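Local structure of glycoside hydrolase family protein (Novosphingobium sp. PP1Y, 6Q2F) at residues G816-G821 / R861-Q866; D733-Y738 / K790-G795; S1061-D1066 / A1082-Q1087; S1046-L1051 / R1076-K1081. The protein probably hydrolyses terminal alpha-L-rhamnose residues from glycosides, as a glycoside hydrolase of the alpha-L-rhamnosidase family. One frame throughout, in Å; residues are numbered along the deposited sequence.

Contact 1 of 4, residues G816-G821 / R861-Q866; sequences GATVVG and RVIASQ
R861 O is gripped from the neighbouring strand by V819 N at 2.8 Å, with the donor close to the carbonyl axis (C=O...N angle 162°), and T818 CA adds a CA-H...O contact to the same oxygen at 3.1 Å. V819 O answers in kind, taking I863 N and a CA-H...O contact from V862. With R861 N to A817 O and G821 N to I863 O, these bonds form the ladder of two parallel strands whose axes lie 12° apart. T818 and R861 run side by side on one face: CG2 of T818 stands anti to its own nitrogen (chi1 -53° to OG1), which lays this methyl 3.6 Å from R861 O. The R861 chain extends away, and its guanidinium carries I863 CD1 over one face while NE pairs with D854. At the far end V820 CG1 rests 3.6 Å from S865 O, and G821 CA approaches that oxygen as the chain turns at A864, the centre of an inverse gamma turn. Strand 788-794, helix 803-814 and strand 818-820 form a beta-alpha-beta unit of a mainly parallel sheet; V819 and V862 face V813 of that helix, whereas V820 and I863 meet A871 of helix 868-874, leaving the pair between helices.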
loop_
_atom_site.group_PDB
_atom_site.type_symbol
_atom_site.label_atom_id
_atom_site.label_comp_id
_atom_site.label_asym_id
_atom_site.label_seq_id
_atom_site.Cartn_x
_atom_site.Cartn_y
_atom_site.Cartn_z
ATOM N N GLY A 816 26.549 14.173 -18.091
ATOM C CA GLY A 816 26.414 13.243 -19.208
ATOM C C GLY A 816 25.079 12.525 -19.335
ATOM O O GLY A 816 24.890 11.742 -20.269
ATOM N N ALA A 817 24.143 12.768 -18.416
ATOM C CA ALA A 817 22.895 12.019 -18.401
ATOM C C ALA A 817 21.843 12.659 -19.303
ATOM O O ALA A 817 21.907 13.839 -19.649
ATOM C CB ALA A 817 22.342 11.903 -16.979
ATOM N N THR A 818 20.843 11.860 -19.643
ATOM C CA THR A 818 19.699 12.295 -20.432
ATOM C C THR A 818 18.474 12.445 -19.542
ATOM O O THR A 818 18.193 11.573 -18.709
ATOM C CB THR A 818 19.411 11.294 -21.557
ATOM O OG1 THR A 818 20.616 11.072 -22.300
ATOM C CG2 THR A 818 18.321 11.806 -22.483
ATOM N N VAL A 819 17.751 13.546 -19.720
ATOM C CA VAL A 819 16.485 13.793 -19.041
ATOM C C VAL A 819 15.410 13.958 -20.100
ATOM O O VAL A 819 15.597 14.691 -21.077
ATOM C CB VAL A 819 16.529 15.042 -18.136
ATOM C CG1 VAL A 819 15.113 15.471 -17.747
ATOM C CG2 VAL A 819 17.357 14.784 -16.919
ATOM N N VAL A 820 14.297 13.252 -19.917
ATOM C CA VAL A 820 13.123 13.380 -20.770
ATOM C C VAL A 820 12.032 14.044 -19.949
ATOM O O VAL A 820 11.592 13.494 -18.929
ATOM C CB VAL A 820 12.655 12.016 -21.291
ATOM C CG1 VAL A 820 11.403 12.175 -22.167
ATOM C CG2 VAL A 820 13.789 11.337 -22.023
ATOM N N GLY A 821 11.590 15.207 -20.392
ATOM C CA GLY A 821 10.525 15.901 -19.702
ATOM C C GLY A 821 10.502 17.362 -20.066
ATOM O O GLY A 821 11.458 17.919 -20.601
ATOM N N ARG A 861 21.933 15.525 -22.193
ATOM C CA ARG A 861 20.872 15.786 -23.153
ATOM C C ARG A 861 19.536 15.902 -22.439
ATOM O O ARG A 861 19.245 15.134 -21.526
ATOM C CB ARG A 861 20.840 14.669 -24.201
ATOM C CG ARG A 861 19.751 14.777 -25.237
ATOM C CD ARG A 861 19.863 13.602 -26.186
ATOM N NE ARG A 861 19.003 13.740 -27.355
ATOM C CZ ARG A 861 18.880 12.803 -28.287
ATOM N NH1 ARG A 861 19.566 11.672 -28.173
ATOM N NH2 ARG A 861 18.067 12.990 -29.317
ATOM N N VAL A 862 18.729 16.862 -22.865
ATOM C CA VAL A 862 17.400 17.098 -22.317
ATOM C C VAL A 862 16.429 17.073 -23.485
ATOM O O VAL A 862 16.499 17.933 -24.375
ATOM C CB VAL A 862 17.302 18.435 -21.567
ATOM C CG1 VAL A 862 15.855 18.690 -21.117
ATOM C CG2 VAL A 862 18.258 18.466 -20.384
ATOM N N ILE A 863 15.524 16.100 -23.483
ATOM C CA ILE A 863 14.492 15.964 -24.505
ATOM C C ILE A 863 13.180 16.465 -23.900
ATOM O O ILE A 863 12.622 15.838 -22.994
ATOM C CB ILE A 863 14.378 14.516 -24.992
ATOM C CG1 ILE A 863 15.747 14.019 -25.454
ATOM C CG2 ILE A 863 13.358 14.406 -26.111
ATOM C CD1 ILE A 863 15.741 12.577 -25.952
ATOM N N ALA A 864 12.687 17.601 -24.395
ATOM C CA ALA A 864 11.519 18.270 -23.823
ATOM C C ALA A 864 10.249 17.613 -24.359
ATOM O O ALA A 864 9.494 18.166 -25.156
ATOM C CB ALA A 864 11.559 19.767 -24.121
ATOM N N SER A 865 10.026 16.401 -23.877
ATOM C CA SER A 865 8.939 15.561 -24.341
ATOM C C SER A 865 8.303 14.880 -23.142
ATOM O O SER A 865 8.922 14.737 -22.083
ATOM C CB SER A 865 9.447 14.516 -25.349
ATOM O OG SER A 865 8.443 13.612 -25.726
ATOM N N GLN A 866 7.043 14.482 -23.317
ATOM C CA GLN A 866 6.338 13.624 -22.373
ATOM C C GLN A 866 5.940 12.313 -23.053
ATOM O O GLN A 866 4.973 11.657 -22.662
ATOM C CB GLN A 866 5.119 14.340 -21.789
ATOM C CG GLN A 866 5.419 15.729 -21.157
ATOM C CD GLN A 866 6.262 15.665 -19.867
ATOM O OE1 GLN A 866 6.876 16.659 -19.463
ATOM N NE2 GLN A 866 6.285 14.505 -19.221
#

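Contact 2 of 4, residues D733-Y738 / K790-G795; sequences DVAYFY and KTIYLG
D733 O opens the ladder between these parallel strands by accepting K790 N at 2.8 Å, with a weak second bond from T791 N. Four further backbone bonds follow: A735 N gives to T791 O in an almost straight bond (177° at the hydrogen), Y793 N to A735 O, F737 N to Y793 O, and G795 N to F737 O at 2.8 Å. The side-chain polar ends are satisfied elsewhere. D733 and K790 run side by side, CG of K790 3.9 Å from D733 OD1, yet their charges turn to other mates: the carboxylate to R922, the ammonium to D780 and E779. T791 OG1 bonds T818 O, Y793 OH bonds Q866 NE2, and Y736 OH bonds G796 N.

As a bridge pair, Y736 and Y793 share one face of the sheet, and with CG anti to the backbone N in each the rings run side by side, at an oblique 46° between planes and with centroids 5.2 Å apart. Y793 CD2 sits over one face of Y736, 3.6 Å from Y736 CE2. Y736 OH also reaches G795 CA at 3.5 Å. Replacing Y736 by an alanine is likely to open a gap beside Y793 and G795 and leave G796 N without its hydroxyl partner.

On the opposite face F737 CB packs on I792 CG2 at 4.1 Å. The pair belongs to a mixed, mainly parallel sheet packed by helices: 734-737 runs between 762-765 and 788-794, 818-820 flanks the latter, and V734, T791 and Y793 meet I868 of helix 868-874.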
loop_
_atom_site.group_PDB
_atom_site.type_symbol
_atom_site.label_atom_id
_atom_site.label_comp_id
_atom_site.label_asym_id
_atom_site.label_seq_id
_atom_site.Cartn_x
_atom_site.Cartn_y
_atom_site.Cartn_z
ATOM N N ASP A 733 15.168 0.643 -17.733
ATOM C CA ASP A 733 15.827 1.677 -18.514
ATOM C C ASP A 733 15.419 3.081 -18.113
ATOM O O ASP A 733 16.180 4.018 -18.370
ATOM C CB ASP A 733 15.545 1.482 -20.010
ATOM C CG ASP A 733 16.175 0.216 -20.555
ATOM O OD1 ASP A 733 17.332 -0.078 -20.202
ATOM O OD2 ASP A 733 15.512 -0.493 -21.318
ATOM N N VAL A 734 14.253 3.250 -17.487
ATOM C CA VAL A 734 13.704 4.568 -17.192
ATOM C C VAL A 734 13.643 4.737 -15.680
ATOM O O VAL A 734 13.145 3.856 -14.970
ATOM C CB VAL A 734 12.319 4.762 -17.839
ATOM C CG1 VAL A 734 11.717 6.095 -17.425
ATOM C CG2 VAL A 734 12.422 4.676 -19.372
ATOM N N ALA A 735 14.195 5.844 -15.185
ATOM C CA ALA A 735 13.980 6.255 -13.802
ATOM C C ALA A 735 12.877 7.303 -13.837
ATOM O O ALA A 735 13.082 8.414 -14.331
ATOM C CB ALA A 735 15.261 6.813 -13.177
ATOM N N TYR A 736 11.699 6.947 -13.338
ATOM C CA TYR A 736 10.537 7.823 -13.439
ATOM C C TYR A 736 10.498 8.694 -12.189
ATOM O O TYR A 736 10.076 8.244 -11.117
ATOM C CB TYR A 736 9.273 6.989 -13.596
ATOM C CG TYR A 736 8.000 7.765 -13.846
ATOM C CD1 TYR A 736 7.502 8.652 -12.894
ATOM C CD2 TYR A 736 7.256 7.566 -15.010
ATOM C CE1 TYR A 736 6.324 9.359 -13.109
ATOM C CE2 TYR A 736 6.074 8.270 -15.231
ATOM C CZ TYR A 736 5.610 9.166 -14.275
ATOM O OH TYR A 736 4.451 9.876 -14.476
ATOM N N PHE A 737 10.916 9.946 -12.322
ATOM C CA PHE A 737 10.867 10.889 -11.213
ATOM C C PHE A 737 9.461 11.451 -11.127
ATOM O O PHE A 737 8.978 12.065 -12.087
ATOM C CB PHE A 737 11.881 12.012 -11.407
ATOM C CG PHE A 737 11.913 13.016 -10.276
ATOM C CD1 PHE A 737 12.408 12.672 -9.034
ATOM C CD2 PHE A 737 11.488 14.319 -10.481
ATOM C CE1 PHE A 737 12.461 13.598 -8.014
ATOM C CE2 PHE A 737 11.534 15.249 -9.468
ATOM C CZ PHE A 737 12.016 14.887 -8.224
ATOM N N TYR A 738 8.813 11.263 -9.975
ATOM C CA TYR A 738 7.406 11.600 -9.818
ATOM C C TYR A 738 7.184 12.858 -8.999
ATOM O O TYR A 738 6.044 13.159 -8.631
ATOM C CB TYR A 738 6.633 10.426 -9.205
ATOM C CG TYR A 738 7.121 9.948 -7.847
ATOM C CD1 TYR A 738 8.140 9.009 -7.747
ATOM C CD2 TYR A 738 6.526 10.396 -6.673
ATOM C CE1 TYR A 738 8.559 8.540 -6.523
ATOM C CE2 TYR A 738 6.948 9.939 -5.436
ATOM C CZ TYR A 738 7.962 9.008 -5.362
ATOM O OH TYR A 738 8.388 8.533 -4.143
ATOM N N LYS A 790 18.956 4.559 -18.641
ATOM C CA LYS A 790 19.272 5.386 -19.798
ATOM C C LYS A 790 18.819 6.824 -19.615
ATOM O O LYS A 790 19.404 7.726 -20.223
ATOM C CB LYS A 790 18.616 4.826 -21.068
ATOM C CG LYS A 790 18.829 3.349 -21.285
ATOM C CD LYS A 790 20.292 2.988 -21.388
ATOM C CE LYS A 790 20.999 3.719 -22.514
ATOM N NZ LYS A 790 22.421 3.257 -22.601
ATOM N N THR A 791 17.791 7.066 -18.804
ATOM C CA THR A 791 17.242 8.412 -18.711
ATOM C C THR A 791 16.411 8.558 -17.445
ATOM O O THR A 791 15.938 7.574 -16.866
ATOM C CB THR A 791 16.376 8.745 -19.925
ATOM O OG1 THR A 791 15.973 10.113 -19.852
ATOM C CG2 THR A 791 15.131 7.877 -19.911
ATOM N N ILE A 792 16.252 9.807 -17.027
ATOM C CA ILE A 792 15.278 10.212 -16.028
ATOM C C ILE A 792 14.081 10.744 -16.785
ATOM O O ILE A 792 14.240 11.507 -17.743
ATOM C CB ILE A 792 15.847 11.297 -15.090
ATOM C CG1 ILE A 792 16.883 10.704 -14.136
ATOM C CG2 ILE A 792 14.726 11.978 -14.309
ATOM C CD1 ILE A 792 17.698 11.753 -13.383
ATOM N N TYR A 793 12.890 10.355 -16.369
ATOM C CA TYR A 793 11.663 10.900 -16.931
ATOM C C TYR A 793 11.001 11.804 -15.898
ATOM O O TYR A 793 10.865 11.418 -14.737
ATOM C CB TYR A 793 10.720 9.777 -17.351
ATOM C CG TYR A 793 9.435 10.296 -17.911
ATOM C CD1 TYR A 793 9.357 10.715 -19.232
ATOM C CD2 TYR A 793 8.287 10.366 -17.124
ATOM C CE1 TYR A 793 8.173 11.203 -19.762
ATOM C CE2 TYR A 793 7.098 10.853 -17.646
ATOM C CZ TYR A 793 7.048 11.280 -18.962
ATOM O OH TYR A 793 5.877 11.778 -19.489
ATOM N N LEU A 794 10.593 13.004 -16.318
ATOM C CA LEU A 794 9.949 13.943 -15.395
ATOM C C LEU A 794 8.449 13.716 -15.470
ATOM O O LEU A 794 7.788 14.179 -16.398
ATOM C CB LEU A 794 10.312 15.387 -15.722
ATOM C CG LEU A 794 11.812 15.677 -15.698
ATOM C CD1 LEU A 794 12.036 17.136 -15.971
ATOM C CD2 LEU A 794 12.429 15.283 -14.360
ATOM N N GLY A 795 7.911 13.002 -14.485
ATOM C CA GLY A 795 6.489 12.720 -14.453
ATOM C C GLY A 795 5.871 13.145 -13.140
ATOM O O GLY A 795 6.426 14.005 -12.444
#

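Contact 3 of 4, residues S1061-D1066 / A1082-Q1087; sequences SVNGVD and AVRKGQ
N1063 lays its amide across the R1084 side chain, the amide and guanidinium planes standing 77° apart, with N1063 OD1 3.8 Å from R1084 CD. The touch is therefore made by the aliphatic part of the arginine, whose CG also passes 3.9 Å from N1063 ND2. The same ND2 gives a hydrogen bond to A1082 O at 2.9 Å. That acceptor lies only 9° out of the amide plane. With CG anti to its carbonyl carbon (chi1 -52°), N1063 turns its amide toward the 1082-1084 backbone. Two bonds outside the segments bear on the same group: N1088 OD1 also accepts from ND2, and OD1 receives T1089 N, so partners at both amide atoms should fix its rotation.

N1063 and G1064 are the central residues of a type I' beta turn from V1062 to V1065, the hairpin linking strands 1057-1062 and 1065-1070 at the margin of a six-stranded antiparallel sheet, in a region related to the galactose-binding domain-like family.

Beside the amide, the rest of the contact is apolar. V1062 CB meets A1082 CB at 4.0 Å, and V1065 CB reaches the same methyl from the returning strand at 4.2 Å. V1062 and V1083 approach obliquely through their CG1 methyls, 3.9 Å apart. V1062 also packs on F1035 and V1083 on V1037, both from strand 1028-1037.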
loop_
_atom_site.group_PDB
_atom_site.type_symbol
_atom_site.label_atom_id
_atom_site.label_comp_id
_atom_site.label_asym_id
_atom_site.label_seq_id
_atom_site.Cartn_x
_atom_site.Cartn_y
_atom_site.Cartn_z
ATOM N N SER A 1061 -0.836 -40.227 -9.548
ATOM C CA SER A 1061 0.126 -41.305 -9.382
ATOM C C SER A 1061 -0.118 -42.363 -10.450
ATOM O O SER A 1061 -1.247 -42.840 -10.611
ATOM C CB SER A 1061 0.027 -41.929 -7.984
ATOM O OG SER A 1061 0.435 -40.983 -7.002
ATOM N N VAL A 1062 0.938 -42.723 -11.174
ATOM C CA VAL A 1062 0.886 -43.737 -12.222
ATOM C C VAL A 1062 1.788 -44.885 -11.788
ATOM O O VAL A 1062 2.985 -44.680 -11.557
ATOM C CB VAL A 1062 1.314 -43.163 -13.580
ATOM C CG1 VAL A 1062 1.389 -44.270 -14.643
ATOM C CG2 VAL A 1062 0.355 -42.064 -14.004
ATOM N N ASN A 1063 1.220 -46.081 -11.669
ATOM C CA ASN A 1063 1.916 -47.232 -11.085
ATOM C C ASN A 1063 2.615 -46.840 -9.784
ATOM O O ASN A 1063 3.801 -47.111 -9.585
ATOM C CB ASN A 1063 2.916 -47.842 -12.066
ATOM C CG ASN A 1063 2.302 -48.152 -13.408
ATOM O OD1 ASN A 1063 1.277 -48.832 -13.488
ATOM N ND2 ASN A 1063 2.908 -47.624 -14.478
ATOM N N GLY A 1064 1.872 -46.156 -8.913
ATOM C CA GLY A 1064 2.387 -45.741 -7.623
ATOM C C GLY A 1064 3.360 -44.579 -7.646
ATOM O O GLY A 1064 3.820 -44.161 -6.580
ATOM N N VAL A 1065 3.701 -44.053 -8.817
ATOM C CA VAL A 1065 4.683 -42.987 -8.940
ATOM C C VAL A 1065 3.949 -41.663 -9.072
ATOM O O VAL A 1065 3.110 -41.493 -9.965
ATOM C CB VAL A 1065 5.616 -43.210 -10.143
ATOM C CG1 VAL A 1065 6.576 -42.050 -10.261
ATOM C CG2 VAL A 1065 6.386 -44.508 -9.986
ATOM N N ASP A 1066 4.294 -40.716 -8.206
ATOM C CA ASP A 1066 3.741 -39.366 -8.260
ATOM C C ASP A 1066 4.312 -38.636 -9.464
ATOM O O ASP A 1066 5.505 -38.315 -9.493
ATOM C CB ASP A 1066 4.081 -38.624 -6.974
ATOM C CG ASP A 1066 3.576 -37.188 -6.964
ATOM O OD1 ASP A 1066 2.819 -36.798 -7.865
ATOM O OD2 ASP A 1066 3.918 -36.456 -6.023
ATOM N N ALA A 1082 6.622 -42.664 -16.253
ATOM C CA ALA A 1082 6.063 -43.503 -15.210
ATOM C C ALA A 1082 5.259 -44.685 -15.738
ATOM O O ALA A 1082 4.978 -45.606 -14.967
ATOM C CB ALA A 1082 5.182 -42.663 -14.285
ATOM N N VAL A 1083 4.870 -44.684 -17.016
ATOM C CA VAL A 1083 4.031 -45.768 -17.531
ATOM C C VAL A 1083 4.887 -46.987 -17.858
ATOM O O VAL A 1083 6.109 -46.912 -18.036
ATOM C CB VAL A 1083 3.215 -45.342 -18.768
ATOM C CG1 VAL A 1083 2.210 -44.259 -18.433
ATOM C CG2 VAL A 1083 4.153 -44.906 -19.902
ATOM N N ARG A 1084 4.212 -48.119 -17.980
ATOM C CA ARG A 1084 4.819 -49.373 -18.383
ATOM C C ARG A 1084 4.010 -49.950 -19.532
ATOM O O ARG A 1084 2.842 -49.599 -19.733
ATOM C CB ARG A 1084 4.848 -50.367 -17.220
ATOM C CG ARG A 1084 3.473 -50.726 -16.769
ATOM C CD ARG A 1084 3.446 -51.346 -15.366
ATOM N NE ARG A 1084 4.448 -52.395 -15.221
ATOM C CZ ARG A 1084 4.533 -53.218 -14.180
ATOM N NH1 ARG A 1084 3.668 -53.134 -13.176
ATOM N NH2 ARG A 1084 5.491 -54.130 -14.141
ATOM N N LYS A 1085 4.603 -50.891 -20.232
ATOM C CA LYS A 1085 3.934 -51.572 -21.304
ATOM C C LYS A 1085 2.784 -52.394 -20.730
ATOM O O LYS A 1085 2.956 -53.102 -19.797
ATOM C CB LYS A 1085 4.943 -52.501 -21.945
ATOM C CG LYS A 1085 4.835 -52.603 -23.437
ATOM C CD LYS A 1085 5.246 -51.324 -24.105
ATOM C CE LYS A 1085 5.077 -51.447 -25.593
ATOM N NZ LYS A 1085 5.824 -52.608 -26.125
ATOM N N GLY A 1086 1.614 -52.309 -21.305
ATOM C CA GLY A 1086 0.482 -53.078 -20.810
ATOM C C GLY A 1086 -0.390 -52.332 -19.821
ATOM O O GLY A 1086 -0.626 -51.131 -19.973
ATOM N N GLN A 1087 -0.882 -53.028 -18.800
ATOM C CA GLN A 1087 -1.783 -52.409 -17.844
ATOM C C GLN A 1087 -1.017 -51.534 -16.862
ATOM O O GLN A 1087 0.035 -51.926 -16.345
ATOM C CB GLN A 1087 -2.571 -53.472 -17.084
ATOM C CG GLN A 1087 -3.960 -53.010 -16.629
ATOM C CD GLN A 1087 -4.997 -53.093 -17.745
ATOM O OE1 GLN A 1087 -4.678 -52.955 -18.923
ATOM N NE2 GLN A 1087 -6.246 -53.348 -17.369
#

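Contact 4 of 4, residues S1046-L1051 / R1076-K1081; sequences SLWLDL and RLDIGK
The edge strand pair of one sheet of a beta-sandwich, consistent with the galactose-binding domain-like family, joins 1047-1050 to the outermost strand 1076-1078; L1049 and L1077 pack on V1060 of the other sheet. These two leucines form the antiparallel hydrogen-bonded pair: L1049 N gives to L1077 O at 2.7 Å, and L1077 N returns to L1049 O. I1079 N continues the ladder to L1047 O. W1048 and D1078 share one face as a non-hydrogen-bonded pair. Here D1078 CB stands over the six-membered ring, 3.7 Å from its centroid and 17° off the normal, a CH-pi contact. R1076 CG reaches W1048 CE3 at 3.4 Å, the arginine chain crossing the indole at about a right angle. Without the indole, as with an alanine at W1048, D1078 CB would probably lose its aromatic cover and the R1076 methylenes their support. On the reverse face L1049 CB packs on I1079 CG2. D1078 CG is anti to the backbone nitrogen (chi1 -174°), and D1078 OD1 closes an Asx turn by accepting G1080 N at 3.0 Å. D1050 OD2 lies at the edge of the R1076 guanidinium, near its plane, in a salt bridge whose bonds are both weak: 3.3 Å to R1076 NH2 and 3.4 Å to R1076 NE.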
loop_
_atom_site.group_PDB
_atom_site.type_symbol
_atom_site.label_atom_id
_atom_site.label_comp_id
_atom_site.label_asym_id
_atom_site.label_seq_id
_atom_site.Cartn_x
_atom_site.Cartn_y
_atom_site.Cartn_z
ATOM N N SER A 1046 6.966 -38.299 -25.815
ATOM C CA SER A 1046 6.363 -38.143 -24.502
ATOM C C SER A 1046 4.888 -38.516 -24.551
ATOM O O SER A 1046 4.253 -38.514 -25.609
ATOM C CB SER A 1046 6.534 -36.710 -23.984
ATOM O OG SER A 1046 5.981 -35.780 -24.897
ATOM N N LEU A 1047 4.358 -38.847 -23.378
ATOM C CA LEU A 1047 2.958 -39.212 -23.210
ATOM C C LEU A 1047 2.393 -38.310 -22.126
ATOM O O LEU A 1047 2.895 -38.314 -20.996
ATOM C CB LEU A 1047 2.807 -40.688 -22.819
ATOM C CG LEU A 1047 1.404 -41.247 -22.549
ATOM C CD1 LEU A 1047 0.527 -41.092 -23.782
ATOM C CD2 LEU A 1047 1.472 -42.722 -22.150
ATOM N N TRP A 1048 1.371 -37.533 -22.468
ATOM C CA TRP A 1048 0.744 -36.616 -21.526
ATOM C C TRP A 1048 -0.615 -37.152 -21.105
ATOM O O TRP A 1048 -1.336 -37.765 -21.907
ATOM C CB TRP A 1048 0.588 -35.220 -22.130
ATOM C CG TRP A 1048 1.909 -34.568 -22.443
ATOM C CD1 TRP A 1048 2.653 -34.730 -23.581
ATOM C CD2 TRP A 1048 2.649 -33.664 -21.605
ATOM N NE1 TRP A 1048 3.803 -33.982 -23.502
ATOM C CE2 TRP A 1048 3.825 -33.318 -22.302
ATOM C CE3 TRP A 1048 2.430 -33.117 -20.337
ATOM C CZ2 TRP A 1048 4.784 -32.449 -21.772
ATOM C CZ3 TRP A 1048 3.388 -32.239 -19.807
ATOM C CH2 TRP A 1048 4.548 -31.921 -20.527
ATOM N N LEU A 1049 -0.936 -36.950 -19.832
ATOM C CA LEU A 1049 -2.261 -37.201 -19.288
ATOM C C LEU A 1049 -2.967 -35.859 -19.149
ATOM O O LEU A 1049 -2.529 -35.002 -18.372
ATOM C CB LEU A 1049 -2.174 -37.898 -17.933
ATOM C CG LEU A 1049 -3.503 -38.227 -17.253
ATOM C CD1 LEU A 1049 -4.148 -39.419 -17.933
ATOM C CD2 LEU A 1049 -3.283 -38.527 -15.784
ATOM N N ASP A 1050 -4.040 -35.664 -19.908
ATOM C CA ASP A 1050 -4.824 -34.442 -19.813
ATOM C C ASP A 1050 -6.103 -34.760 -19.058
ATOM O O ASP A 1050 -6.862 -35.636 -19.470
ATOM C CB ASP A 1050 -5.141 -33.875 -21.196
ATOM C CG ASP A 1050 -5.686 -32.471 -21.122
ATOM O OD1 ASP A 1050 -6.747 -32.284 -20.489
ATOM O OD2 ASP A 1050 -5.053 -31.551 -21.673
ATOM N N LEU A 1051 -6.336 -34.052 -17.955
ATOM C CA LEU A 1051 -7.463 -34.347 -17.076
ATOM C C LEU A 1051 -8.742 -33.615 -17.451
ATOM O O LEU A 1051 -9.780 -33.869 -16.833
ATOM C CB LEU A 1051 -7.128 -33.994 -15.629
ATOM C CG LEU A 1051 -5.949 -34.716 -14.998
ATOM C CD1 LEU A 1051 -5.825 -34.260 -13.563
ATOM C CD2 LEU A 1051 -6.146 -36.226 -15.069
ATOM N N ARG A 1076 -2.661 -30.878 -17.178
ATOM C CA ARG A 1076 -1.969 -31.839 -18.016
ATOM C C ARG A 1076 -0.644 -32.186 -17.365
ATOM O O ARG A 1076 0.065 -31.295 -16.900
ATOM C CB ARG A 1076 -1.791 -31.256 -19.427
ATOM C CG ARG A 1076 -0.777 -31.925 -20.303
ATOM C CD ARG A 1076 -0.582 -31.086 -21.559
ATOM N NE ARG A 1076 -1.795 -31.071 -22.368
ATOM C CZ ARG A 1076 -1.838 -31.372 -23.663
ATOM N NH1 ARG A 1076 -0.725 -31.691 -24.326
ATOM N NH2 ARG A 1076 -2.997 -31.331 -24.306
ATOM N N LEU A 1077 -0.313 -33.471 -17.326
ATOM C CA LEU A 1077 0.922 -33.937 -16.717
ATOM C C LEU A 1077 1.634 -34.910 -17.648
ATOM O O LEU A 1077 1.001 -35.698 -18.353
ATOM C CB LEU A 1077 0.650 -34.629 -15.376
ATOM C CG LEU A 1077 0.060 -33.736 -14.290
ATOM C CD1 LEU A 1077 -0.228 -34.542 -13.061
ATOM C CD2 LEU A 1077 1.056 -32.616 -13.971
ATOM N N ASP A 1078 2.963 -34.872 -17.600
ATOM C CA ASP A 1078 3.814 -35.741 -18.405
ATOM C C ASP A 1078 3.989 -37.075 -17.690
ATOM O O ASP A 1078 4.669 -37.150 -16.667
ATOM C CB ASP A 1078 5.161 -35.062 -18.644
ATOM C CG ASP A 1078 6.060 -35.850 -19.601
ATOM O OD1 ASP A 1078 5.889 -37.082 -19.726
ATOM O OD2 ASP A 1078 6.945 -35.222 -20.217
ATOM N N ILE A 1079 3.400 -38.139 -18.226
ATOM C CA ILE A 1079 3.482 -39.451 -17.595
ATOM C C ILE A 1079 4.387 -40.416 -18.350
ATOM O O ILE A 1079 4.581 -41.550 -17.890
ATOM C CB ILE A 1079 2.082 -40.064 -17.395
ATOM C CG1 ILE A 1079 1.430 -40.402 -18.734
ATOM C CG2 ILE A 1079 1.206 -39.092 -16.635
ATOM C CD1 ILE A 1079 0.182 -41.294 -18.569
ATOM N N GLY A 1080 4.992 -39.984 -19.459
ATOM C CA GLY A 1080 5.762 -40.892 -20.303
ATOM C C GLY A 1080 6.790 -41.735 -19.566
ATOM O O GLY A 1080 7.063 -42.869 -19.965
ATOM N N LYS A 1081 7.361 -41.209 -18.481
ATOM C CA LYS A 1081 8.404 -41.901 -17.732
ATOM C C LYS A 1081 7.853 -42.870 -16.705
ATOM O O LYS A 1081 8.553 -43.815 -16.321
ATOM C CB LYS A 1081 9.314 -40.881 -17.023
ATOM C CG LYS A 1081 10.256 -40.155 -17.998
ATOM C CD LYS A 1081 11.062 -39.059 -17.310
ATOM C CE LYS A 1081 11.945 -38.316 -18.311
ATOM N NZ LYS A 1081 12.801 -37.285 -17.653
#

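How the contacts relate
The four contacts form two pairs. Contacts 2 and 1 come first along the chain, in series, with centres 9 Å apart in one mixed sheet: strands 788-794 and 818-820 are neighbours there, and V820 N probably bonds I792 O, so the two pairs make a continuous run of parallel strands. Contacts 4 and 3 lie further on, with centres 11 Å apart and segments alternating along the chain. They touch where V1062 meets I1079 and V1083 meets L1047; their two antiparallel sheets pack on each other through L1049 and L1077 against V1060, as in a beta-sandwich. Centres of contacts 1 and 3 are about 63 Å apart, which places the two pairs in separate parts of this multidomain enzyme.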